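Local coordinates for alginate biosynthesis protein AlgX (Pseudomonas aeruginosa, PDB 4KNC) that takes part in O-acetylation of the exopolysaccharide alginate in the periplasm and protects the polymer from degradation on its way through, at residues G272-Y280 against L294-M304; Y355-V366 against P424-Q435. One frame throughout, in Å; residues are numbered along the deposited sequence.

Contact 1: G272-Y280 against L294-M304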
loop_
_atom_site.group_PDB
_atom_site.type_symbol
_atom_site.label_atom_id
_atom_site.label_comp_id
_atom_site.label_asym_id
_atom_site.label_seq_id
_atom_site.Cartn_x
_atom_site.Cartn_y
_atom_site.Cartn_z
ATOM N N GLY A 272 3.204 -3.543 -1.992
ATOM C CA GLY A 272 3.613 -2.149 -2.033
ATOM C C GLY A 272 2.546 -1.140 -1.609
ATOM O O GLY A 272 1.681 -1.408 -0.777
ATOM N N PHE A 273 2.621 0.029 -2.220
ATOM C CA PHE A 273 1.802 1.182 -1.901
ATOM C C PHE A 273 0.330 0.963 -2.221
ATOM O O PHE A 273 -0.556 1.447 -1.503
ATOM C CB PHE A 273 2.342 2.364 -2.721
ATOM C CG PHE A 273 1.539 3.638 -2.594
ATOM C CD1 PHE A 273 1.586 4.391 -1.430
ATOM C CD2 PHE A 273 0.783 4.110 -3.667
ATOM C CE1 PHE A 273 0.869 5.590 -1.323
ATOM C CE2 PHE A 273 0.065 5.301 -3.577
ATOM C CZ PHE A 273 0.098 6.044 -2.405
ATOM N N ASP A 274 0.075 0.222 -3.297
ATOM C CA ASP A 274 -1.240 0.233 -3.942
ATOM C C ASP A 274 -2.096 -1.033 -3.774
ATOM O O ASP A 274 -3.299 -0.938 -3.565
ATOM C CB ASP A 274 -1.093 0.584 -5.433
ATOM C CG ASP A 274 -0.307 -0.470 -6.227
ATOM O OD1 ASP A 274 0.642 -1.090 -5.683
ATOM O OD2 ASP A 274 -0.639 -0.665 -7.416
ATOM N N SER A 275 -1.474 -2.205 -3.844
ATOM C CA SER A 275 -2.220 -3.448 -4.038
ATOM C C SER A 275 -3.203 -3.803 -2.924
ATOM O O SER A 275 -4.346 -4.193 -3.182
ATOM C CB SER A 275 -1.249 -4.612 -4.302
ATOM O OG SER A 275 -0.511 -4.370 -5.492
ATOM N N SER A 276 -2.766 -3.651 -1.683
ATOM C CA SER A 276 -3.578 -4.091 -0.555
ATOM C C SER A 276 -4.869 -3.296 -0.453
ATOM O O SER A 276 -5.958 -3.859 -0.307
ATOM C CB SER A 276 -2.778 -3.996 0.746
ATOM O OG SER A 276 -3.609 -4.255 1.857
ATOM N N LEU A 277 -4.745 -1.981 -0.541
ATOM C CA LEU A 277 -5.906 -1.104 -0.455
ATOM C C LEU A 277 -6.839 -1.283 -1.666
ATOM O O LEU A 277 -8.061 -1.278 -1.523
ATOM C CB LEU A 277 -5.445 0.350 -0.335
ATOM C CG LEU A 277 -6.471 1.483 -0.342
ATOM C CD1 LEU A 277 -7.504 1.284 0.746
ATOM C CD2 LEU A 277 -5.753 2.789 -0.135
ATOM N N LEU A 278 -6.271 -1.443 -2.858
ATOM C CA LEU A 278 -7.107 -1.657 -4.042
ATOM C C LEU A 278 -7.887 -2.979 -3.945
ATOM O O LEU A 278 -9.088 -3.017 -4.194
ATOM C CB LEU A 278 -6.269 -1.609 -5.325
ATOM C CG LEU A 278 -5.683 -0.265 -5.780
ATOM C CD1 LEU A 278 -5.022 -0.387 -7.172
ATOM C CD2 LEU A 278 -6.755 0.839 -5.785
ATOM N N ALA A 279 -7.211 -4.058 -3.559
ATOM C CA ALA A 279 -7.896 -5.340 -3.408
ATOM C C ALA A 279 -8.980 -5.253 -2.342
ATOM O O ALA A 279 -10.109 -5.712 -2.554
ATOM C CB ALA A 279 -6.902 -6.452 -3.076
ATOM N N TYR A 280 -8.641 -4.651 -1.202
ATOM C CA TYR A 280 -9.620 -4.463 -0.123
ATOM C C TYR A 280 -10.859 -3.676 -0.569
ATOM O O TYR A 280 -11.997 -4.097 -0.333
ATOM C CB TYR A 280 -8.980 -3.786 1.102
ATOM C CG TYR A 280 -9.934 -3.626 2.262
ATOM C CD1 TYR A 280 -10.698 -4.696 2.712
ATOM C CD2 TYR A 280 -10.065 -2.411 2.917
ATOM C CE1 TYR A 280 -11.583 -4.552 3.777
ATOM C CE2 TYR A 280 -10.936 -2.262 3.979
ATOM C CZ TYR A 280 -11.693 -3.332 4.402
ATOM O OH TYR A 280 -12.563 -3.172 5.464
ATOM N N LEU A 294 -9.749 3.129 8.624
ATOM C CA LEU A 294 -8.899 2.419 7.681
ATOM C C LEU A 294 -7.458 2.834 7.938
ATOM O O LEU A 294 -7.118 4.015 7.822
ATOM C CB LEU A 294 -9.295 2.769 6.239
ATOM C CG LEU A 294 -8.473 2.159 5.094
ATOM C CD1 LEU A 294 -8.538 0.641 5.122
ATOM C CD2 LEU A 294 -8.974 2.687 3.754
ATOM N N ILE A 295 -6.623 1.875 8.311
ATOM C CA ILE A 295 -5.207 2.143 8.527
ATOM C C ILE A 295 -4.388 1.721 7.297
ATOM O O ILE A 295 -4.515 0.602 6.809
ATOM C CB ILE A 295 -4.685 1.367 9.750
ATOM C CG1 ILE A 295 -5.519 1.690 10.990
ATOM C CG2 ILE A 295 -3.212 1.680 10.010
ATOM C CD1 ILE A 295 -5.211 0.759 12.137
ATOM N N TRP A 296 -3.527 2.607 6.817
ATOM C CA TRP A 296 -2.818 2.368 5.569
ATOM C C TRP A 296 -1.323 2.513 5.784
ATOM O O TRP A 296 -0.833 3.600 6.064
ATOM C CB TRP A 296 -3.325 3.340 4.495
ATOM C CG TRP A 296 -2.737 3.156 3.116
ATOM C CD1 TRP A 296 -2.002 2.094 2.649
ATOM C CD2 TRP A 296 -2.825 4.088 2.034
ATOM N NE1 TRP A 296 -1.641 2.312 1.328
ATOM C CE2 TRP A 296 -2.125 3.530 0.937
ATOM C CE3 TRP A 296 -3.415 5.343 1.888
ATOM C CZ2 TRP A 296 -2.014 4.189 -0.286
ATOM C CZ3 TRP A 296 -3.309 5.995 0.667
ATOM C CH2 TRP A 296 -2.617 5.417 -0.399
ATOM N N GLU A 297 -0.610 1.398 5.649
ATOM C CA GLU A 297 0.814 1.332 5.951
ATOM C C GLU A 297 1.669 1.148 4.692
ATOM O O GLU A 297 1.418 0.250 3.883
ATOM C CB GLU A 297 1.081 0.191 6.942
ATOM C CG GLU A 297 2.560 -0.191 7.077
ATOM C CD GLU A 297 2.992 -1.299 6.089
ATOM O OE1 GLU A 297 3.974 -1.074 5.348
ATOM O OE2 GLU A 297 2.359 -2.385 6.051
ATOM N N PHE A 298 2.676 2.004 4.538
ATOM C CA PHE A 298 3.654 1.888 3.456
ATOM C C PHE A 298 4.922 2.667 3.812
ATOM O O PHE A 298 4.928 3.456 4.765
ATOM C CB PHE A 298 3.065 2.381 2.131
ATOM C CG PHE A 298 2.488 3.768 2.195
ATOM C CD1 PHE A 298 1.166 3.967 2.575
ATOM C CD2 PHE A 298 3.267 4.878 1.877
ATOM C CE1 PHE A 298 0.622 5.252 2.650
ATOM C CE2 PHE A 298 2.733 6.166 1.944
ATOM C CZ PHE A 298 1.403 6.351 2.334
ATOM N N ALA A 299 5.986 2.457 3.042
ATOM C CA ALA A 299 7.261 3.109 3.296
ATOM C C ALA A 299 7.518 4.332 2.410
ATOM O O ALA A 299 6.695 4.712 1.583
ATOM C CB ALA A 299 8.415 2.106 3.171
ATOM N N THR A 300 8.693 4.925 2.573
ATOM C CA THR A 300 8.950 6.258 2.046
ATOM C C THR A 300 9.460 6.314 0.599
ATOM O O THR A 300 9.738 7.401 0.096
ATOM C CB THR A 300 9.951 7.006 2.965
ATOM O OG1 THR A 300 11.161 6.235 3.097
ATOM C CG2 THR A 300 9.336 7.217 4.352
ATOM N N HIS A 301 9.587 5.164 -0.069
ATOM C CA HIS A 301 10.164 5.154 -1.417
ATOM C C HIS A 301 9.125 5.112 -2.534
ATOM O O HIS A 301 9.476 5.160 -3.700
ATOM C CB HIS A 301 11.168 3.998 -1.590
ATOM C CG HIS A 301 10.554 2.638 -1.442
ATOM N ND1 HIS A 301 10.267 2.078 -0.213
ATOM C CD2 HIS A 301 10.158 1.732 -2.371
ATOM C CE1 HIS A 301 9.736 0.880 -0.390
ATOM N NE2 HIS A 301 9.666 0.641 -1.690
ATOM N N TYR A 302 7.852 4.995 -2.187
ATOM C CA TYR A 302 6.832 4.901 -3.214
ATOM C C TYR A 302 6.461 6.254 -3.775
ATOM O O TYR A 302 6.540 7.276 -3.086
ATOM C CB TYR A 302 5.583 4.214 -2.678
ATOM C CG TYR A 302 5.850 2.815 -2.236
ATOM C CD1 TYR A 302 6.179 1.822 -3.158
ATOM C CD2 TYR A 302 5.766 2.476 -0.896
ATOM C CE1 TYR A 302 6.446 0.518 -2.740
ATOM C CE2 TYR A 302 6.017 1.202 -0.478
ATOM C CZ TYR A 302 6.353 0.220 -1.392
ATOM O OH TYR A 302 6.593 -1.054 -0.924
ATOM N N ASP A 303 6.042 6.248 -5.034
ATOM C CA ASP A 303 5.566 7.458 -5.691
ATOM C C ASP A 303 4.104 7.625 -5.338
ATOM O O ASP A 303 3.254 6.918 -5.880
ATOM C CB ASP A 303 5.728 7.344 -7.211
ATOM C CG ASP A 303 5.006 8.456 -7.965
ATOM O OD1 ASP A 303 4.771 9.531 -7.376
ATOM O OD2 ASP A 303 4.677 8.255 -9.153
ATOM N N MET A 304 3.821 8.562 -4.432
ATOM C CA MET A 304 2.469 8.777 -3.915
ATOM C C MET A 304 1.569 9.543 -4.873
ATOM O O MET A 304 0.402 9.769 -4.571
ATOM C CB MET A 304 2.512 9.513 -2.565
ATOM C CG MET A 304 3.292 8.791 -1.456
ATOM S SD MET A 304 2.878 9.433 0.199
ATOM C CE MET A 304 3.566 11.081 0.144
HETATM O O HOH W 1 0.222 -0.349 1.377
#
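Phe273 and Phe298 have CA atoms 5.7 Å apart, the point where the backbones of 272-280 and 294-304 come nearest. From there the chains separate: helix 275-280 runs at 150° to strand 294-298, with 9.7 Å between the axes, and Leu277 faces Trp296 across the wider gap. Beyond the strand, a type I turn from Ala299 to Tyr302 brings the chain back beside Phe273.

Two aromatic residues hold the Phe273 ring and a third, Tyr302, packs on its CB. The edge of the Phe273 ring meets the face of Phe298 in a T-shaped pair, planes at 86°, with CD1 over the centre of that ring. Trp296 covers one Phe273 face obliquely, CZ2 lying off-centre and 3.4 Å from Phe273 CE1. Tyr302 instead offers its own face to Phe273 CB, a CH-pi contact, and continues over Gly272, whose CA lies against Tyr302 OH. Met304 CG adds an aliphatic contact to Phe273 CE1.

Trp296 has its CG anti to the backbone N, which carries the indole from the strand toward the helix. Leu277 CD2 sits above the centre of its six-membered ring, 3.7 Å from the centroid, while Phe298 CE1 lies over the opposite face. At the indole edge NE1 donates to Phe273 O (3.2 Å), nearly within the ring plane but bent to 138° at the hydrogen. A water lies 2.8 Å from both Gly272 O and Glu297 O, within hydrogen-bonding reach of each, and accepts weakly from Trp296 NE1. Further along, Leu277 CD1 meets Leu294 CD2 at 3.6 Å.

Helix 307-316 adds Phe309 beside Phe273 and Leu277. This is helix-on-sheet packing against the central parallel sheet of the SGNH hydrolase-like domain, and Tyr302 reaches to about 7 Å from the side chain of Ser243, the inferred nucleophile.

Contact 2: Y355-V366 against P424-Q435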
loop_
_atom_site.group_PDB
_atom_site.type_symbol
_atom_site.label_atom_id
_atom_site.label_comp_id
_atom_site.label_asym_id
_atom_site.label_seq_id
_atom_site.Cartn_x
_atom_site.Cartn_y
_atom_site.Cartn_z
ATOM N N TYR A 355 -17.600 9.436 -16.134
ATOM C CA TYR A 355 -17.996 8.033 -16.321
ATOM C C TYR A 355 -16.980 7.016 -15.787
ATOM O O TYR A 355 -15.805 7.343 -15.608
ATOM C CB TYR A 355 -18.377 7.741 -17.783
ATOM C CG TYR A 355 -19.876 7.829 -18.053
ATOM C CD1 TYR A 355 -20.497 9.053 -18.284
ATOM C CD2 TYR A 355 -20.668 6.684 -18.061
ATOM C CE1 TYR A 355 -21.866 9.132 -18.526
ATOM C CE2 TYR A 355 -22.032 6.754 -18.297
ATOM C CZ TYR A 355 -22.626 7.976 -18.532
ATOM O OH TYR A 355 -23.981 8.030 -18.769
ATOM N N VAL A 356 -17.444 5.788 -15.540
ATOM C CA VAL A 356 -16.624 4.770 -14.878
ATOM C C VAL A 356 -16.721 3.372 -15.530
ATOM O O VAL A 356 -17.783 2.966 -16.011
ATOM C CB VAL A 356 -16.953 4.718 -13.355
ATOM C CG1 VAL A 356 -16.506 3.409 -12.710
ATOM C CG2 VAL A 356 -16.326 5.912 -12.642
ATOM N N ALA A 357 -15.598 2.656 -15.557
ATOM C CA ALA A 357 -15.528 1.305 -16.114
ATOM C C ALA A 357 -15.352 0.228 -15.037
ATOM O O ALA A 357 -14.608 0.415 -14.065
ATOM C CB ALA A 357 -14.393 1.214 -17.126
ATOM N N ASP A 358 -16.029 -0.901 -15.244
ATOM C CA ASP A 358 -16.043 -2.025 -14.316
ATOM C C ASP A 358 -15.856 -3.310 -15.114
ATOM O O ASP A 358 -16.654 -3.614 -15.997
ATOM C CB ASP A 358 -17.388 -2.071 -13.575
ATOM C CG ASP A 358 -17.341 -2.925 -12.315
ATOM O OD1 ASP A 358 -16.573 -3.914 -12.282
ATOM O OD2 ASP A 358 -18.071 -2.604 -11.353
ATOM N N VAL A 359 -14.819 -4.075 -14.795
ATOM C CA VAL A 359 -14.365 -5.144 -15.689
ATOM C C VAL A 359 -13.944 -6.427 -14.963
ATOM O O VAL A 359 -13.132 -6.385 -14.051
ATOM C CB VAL A 359 -13.149 -4.661 -16.515
ATOM C CG1 VAL A 359 -12.578 -5.791 -17.349
ATOM C CG2 VAL A 359 -13.526 -3.476 -17.385
ATOM N N THR A 360 -14.457 -7.576 -15.396
ATOM C CA THR A 360 -14.182 -8.831 -14.707
ATOM C C THR A 360 -13.763 -9.998 -15.606
ATOM O O THR A 360 -14.562 -10.510 -16.394
ATOM C CB THR A 360 -15.392 -9.271 -13.877
ATOM O OG1 THR A 360 -15.707 -8.255 -12.915
ATOM C CG2 THR A 360 -15.089 -10.583 -13.163
ATOM N N TYR A 361 -12.506 -10.416 -15.470
ATOM C CA TYR A 361 -12.002 -11.633 -16.116
ATOM C C TYR A 361 -12.709 -12.889 -15.611
ATOM O O TYR A 361 -13.135 -12.953 -14.457
ATOM C CB TYR A 361 -10.510 -11.810 -15.846
ATOM C CG TYR A 361 -9.599 -10.934 -16.663
ATOM C CD1 TYR A 361 -9.610 -10.986 -18.051
ATOM C CD2 TYR A 361 -8.704 -10.071 -16.046
ATOM C CE1 TYR A 361 -8.765 -10.193 -18.800
ATOM C CE2 TYR A 361 -7.858 -9.272 -16.784
ATOM C CZ TYR A 361 -7.889 -9.338 -18.159
ATOM O OH TYR A 361 -7.039 -8.540 -18.892
ATOM N N SER A 362 -12.811 -13.899 -16.468
ATOM C CA SER A 362 -13.381 -15.173 -16.047
ATOM C C SER A 362 -12.407 -15.940 -15.148
ATOM O O SER A 362 -12.822 -16.757 -14.332
ATOM C CB SER A 362 -13.808 -16.017 -17.256
ATOM O OG SER A 362 -12.755 -16.170 -18.191
ATOM N N ASP A 363 -11.116 -15.653 -15.292
ATOM C CA ASP A 363 -10.073 -16.310 -14.508
ATOM C C ASP A 363 -9.397 -15.310 -13.563
ATOM O O ASP A 363 -8.680 -14.405 -14.009
ATOM C CB ASP A 363 -9.041 -16.933 -15.453
ATOM C CG ASP A 363 -8.049 -17.837 -14.741
ATOM O OD1 ASP A 363 -7.946 -17.771 -13.497
ATOM O OD2 ASP A 363 -7.361 -18.615 -15.444
ATOM N N PRO A 364 -9.605 -15.489 -12.247
ATOM C CA PRO A 364 -9.105 -14.582 -11.202
ATOM C C PRO A 364 -7.585 -14.524 -11.135
ATOM O O PRO A 364 -7.047 -13.720 -10.372
ATOM C CB PRO A 364 -9.644 -15.202 -9.906
ATOM C CG PRO A 364 -10.775 -16.079 -10.331
ATOM C CD PRO A 364 -10.383 -16.603 -11.681
ATOM N N SER A 365 -6.903 -15.358 -11.913
ATOM C CA SER A 365 -5.443 -15.391 -11.885
ATOM C C SER A 365 -4.848 -14.481 -12.953
ATOM O O SER A 365 -3.639 -14.497 -13.189
ATOM C CB SER A 365 -4.922 -16.821 -12.058
ATOM O OG SER A 365 -5.203 -17.310 -13.361
ATOM N N VAL A 366 -5.699 -13.696 -13.607
ATOM C CA VAL A 366 -5.210 -12.754 -14.605
ATOM C C VAL A 366 -4.963 -11.382 -13.977
ATOM O O VAL A 366 -5.897 -10.601 -13.759
ATOM C CB VAL A 366 -6.166 -12.622 -15.801
ATOM C CG1 VAL A 366 -5.529 -11.740 -16.863
ATOM C CG2 VAL A 366 -6.488 -13.998 -16.372
ATOM N N PRO A 424 -4.897 -17.796 -20.229
ATOM C CA PRO A 424 -5.553 -19.098 -20.053
ATOM C C PRO A 424 -6.524 -19.379 -21.198
ATOM O O PRO A 424 -7.148 -18.446 -21.700
ATOM C CB PRO A 424 -6.331 -18.922 -18.744
ATOM C CG PRO A 424 -5.590 -17.870 -18.005
ATOM C CD PRO A 424 -5.070 -16.929 -19.050
ATOM N N GLN A 425 -6.649 -20.637 -21.607
ATOM C CA GLN A 425 -7.549 -20.974 -22.706
ATOM C C GLN A 425 -9.002 -20.890 -22.253
ATOM O O GLN A 425 -9.332 -21.228 -21.112
ATOM C CB GLN A 425 -7.233 -22.357 -23.293
ATOM C CG GLN A 425 -7.568 -23.532 -22.388
ATOM C CD GLN A 425 -6.942 -24.828 -22.865
ATOM O OE1 GLN A 425 -6.037 -24.822 -23.701
ATOM N NE2 GLN A 425 -7.419 -25.948 -22.333
ATOM N N GLY A 426 -9.860 -20.414 -23.149
ATOM C CA GLY A 426 -11.267 -20.241 -22.845
ATOM C C GLY A 426 -11.571 -18.908 -22.190
ATOM O O GLY A 426 -12.734 -18.510 -22.123
ATOM N N LEU A 427 -10.526 -18.222 -21.722
ATOM C CA LEU A 427 -10.657 -16.982 -20.944
ATOM C C LEU A 427 -11.583 -15.950 -21.576
ATOM O O LEU A 427 -11.404 -15.559 -22.733
ATOM C CB LEU A 427 -9.289 -16.338 -20.691
ATOM C CG LEU A 427 -9.289 -15.044 -19.859
ATOM C CD1 LEU A 427 -9.753 -15.319 -18.450
ATOM C CD2 LEU A 427 -7.919 -14.379 -19.828
ATOM N N GLU A 428 -12.573 -15.518 -20.803
ATOM C CA GLU A 428 -13.502 -14.489 -21.246
ATOM C C GLU A 428 -13.373 -13.254 -20.370
ATOM O O GLU A 428 -12.607 -13.240 -19.405
ATOM C CB GLU A 428 -14.941 -14.991 -21.179
ATOM C CG GLU A 428 -15.233 -16.185 -22.056
ATOM C CD GLU A 428 -16.702 -16.552 -22.034
ATOM O OE1 GLU A 428 -17.389 -16.214 -21.044
ATOM O OE2 GLU A 428 -17.175 -17.167 -23.013
ATOM N N VAL A 429 -14.137 -12.220 -20.708
ATOM C CA VAL A 429 -14.150 -10.994 -19.919
ATOM C C VAL A 429 -15.513 -10.318 -19.986
ATOM O O VAL A 429 -16.204 -10.370 -21.017
ATOM C CB VAL A 429 -13.020 -10.019 -20.348
ATOM C CG1 VAL A 429 -13.286 -9.451 -21.736
ATOM C CG2 VAL A 429 -12.855 -8.906 -19.326
ATOM N N GLN A 430 -15.902 -9.711 -18.867
ATOM C CA GLN A 430 -17.177 -9.014 -18.745
ATOM C C GLN A 430 -16.945 -7.535 -18.445
ATOM O O GLN A 430 -16.385 -7.189 -17.411
ATOM C CB GLN A 430 -18.008 -9.658 -17.626
ATOM C CG GLN A 430 -19.011 -8.730 -16.935
ATOM C CD GLN A 430 -20.163 -8.328 -17.834
ATOM O OE1 GLN A 430 -20.614 -9.108 -18.669
ATOM N NE2 GLN A 430 -20.650 -7.103 -17.662
ATOM N N ALA A 431 -17.375 -6.653 -19.337
ATOM C CA ALA A 431 -17.169 -5.227 -19.088
ATOM C C ALA A 431 -18.460 -4.416 -19.053
ATOM O O ALA A 431 -19.439 -4.741 -19.724
ATOM C CB ALA A 431 -16.197 -4.643 -20.094
ATOM N N SER A 432 -18.440 -3.347 -18.268
ATOM C CA SER A 432 -19.606 -2.503 -18.079
ATOM C C SER A 432 -19.194 -1.069 -17.789
ATOM O O SER A 432 -18.155 -0.820 -17.180
ATOM C CB SER A 432 -20.472 -3.043 -16.941
ATOM O OG SER A 432 -21.023 -4.300 -17.295
ATOM N N ILE A 433 -20.023 -0.135 -18.233
ATOM C CA ILE A 433 -19.739 1.287 -18.100
ATOM C C ILE A 433 -20.927 1.940 -17.419
ATOM O O ILE A 433 -22.068 1.750 -17.840
ATOM C CB ILE A 433 -19.553 1.939 -19.489
ATOM C CG1 ILE A 433 -18.205 1.539 -20.082
ATOM C CG2 ILE A 433 -19.631 3.452 -19.401
ATOM C CD1 ILE A 433 -17.049 2.175 -19.390
ATOM N N CYS A 434 -20.665 2.712 -16.372
ATOM C CA CYS A 434 -21.743 3.307 -15.597
ATOM C C CYS A 434 -21.513 4.769 -15.248
ATOM O O CYS A 434 -20.375 5.276 -15.238
ATOM C CB CYS A 434 -21.992 2.518 -14.305
ATOM S SG CYS A 434 -20.559 2.444 -13.194
ATOM N N GLN A 435 -22.626 5.433 -14.965
ATOM C CA GLN A 435 -22.608 6.777 -14.440
ATOM C C GLN A 435 -21.894 6.804 -13.085
ATOM O O GLN A 435 -21.910 5.825 -12.341
ATOM C CB GLN A 435 -24.025 7.346 -14.333
ATOM C CG GLN A 435 -24.059 8.847 -14.142
ATOM C CD GLN A 435 -25.265 9.482 -14.793
ATOM O OE1 GLN A 435 -26.207 8.793 -15.181
ATOM N NE2 GLN A 435 -25.240 10.802 -14.926
#
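Val356 and Cys434 exchange two backbone hydrogen bonds, and the same reciprocal pair of hydrogen bonds recurs at Asp358 with Ser432 and at Thr360 with Gln430. Between them lie the non-hydrogen-bonded pairs Ala357-Ile433, Val359-Ala431 and Tyr361-Val429. This alternation, with strand axes 4.6 Å apart and 167° between their directions, establishes regular antiparallel pairing.

On the face carrying Ala357, Val359 and Tyr361, the contacts are apolar. Ile433 CD1 meets Ala357 CB at 3.6 Å, and Val359 divides its branches, CG1 against Val429 CG2 (3.7 Å) and CG2 against Ala431 CB. Tyr355 lies across the far end, with Gln435 CA over one ring face.

At the other end the pairing passes to a side chain. Ser362 N donates to Glu428 O, from above the carbonyl plane, while Ser362 OG accepts from Glu428 N at 2.7 Å and 165°; chi1 of 53° sets that hydroxyl between its own N and carbonyl carbon, facing the second strand.

These two strands are the inner pair of a four-stranded antiparallel sheet in the carbohydrate-binding module, with 326-333 beside 428-435 and 396-400 beside 355-361.

Past the strands, Leu427 fits its CD1 against Asp363 CB (3.5 Å) and its CD2 tip to tip with Val366 CG2 (3.8 Å). Asp363 shapes the turn that presents Val366: its OD1 takes both Ser365 N (3.1 Å) and Ser365 OG (2.8 Å) from one face of the carboxylate, the first an Asx turn.

Outer partners hold the polar groups on the face of Asp358, Gln430 and Ser432. Asp358 OD2 forms a salt bridge with Arg396 and accepts from Cys321 N. Ser432 OG and Gln430 NE2 both bond Ser329 OG, and the disulfide from Cys434 SG ties strand 428-435 to Cys321 at the junction of the two domains.

Contact 1 closes before contact 2 opens along the chain, and the two belong to different domains: the first to the SGNH hydrolase-like domain, the second to the C-terminal carbohydrate-binding module. Their centres are 24 Å apart and their nearest atoms about 10 Å, so they do not touch. The centre of contact 1 is about 1 Å from the centre of the chain, that of contact 2 about 23 Å. Contact 1 is on the parallel sheet that includes strand 293-298; contact 2 lies within an antiparallel sheet sharing no strand with it. Helix 307-316 comes between them in sequence. The separation is consistent with an acetyltransferase domain paired with a module that may bind alginate.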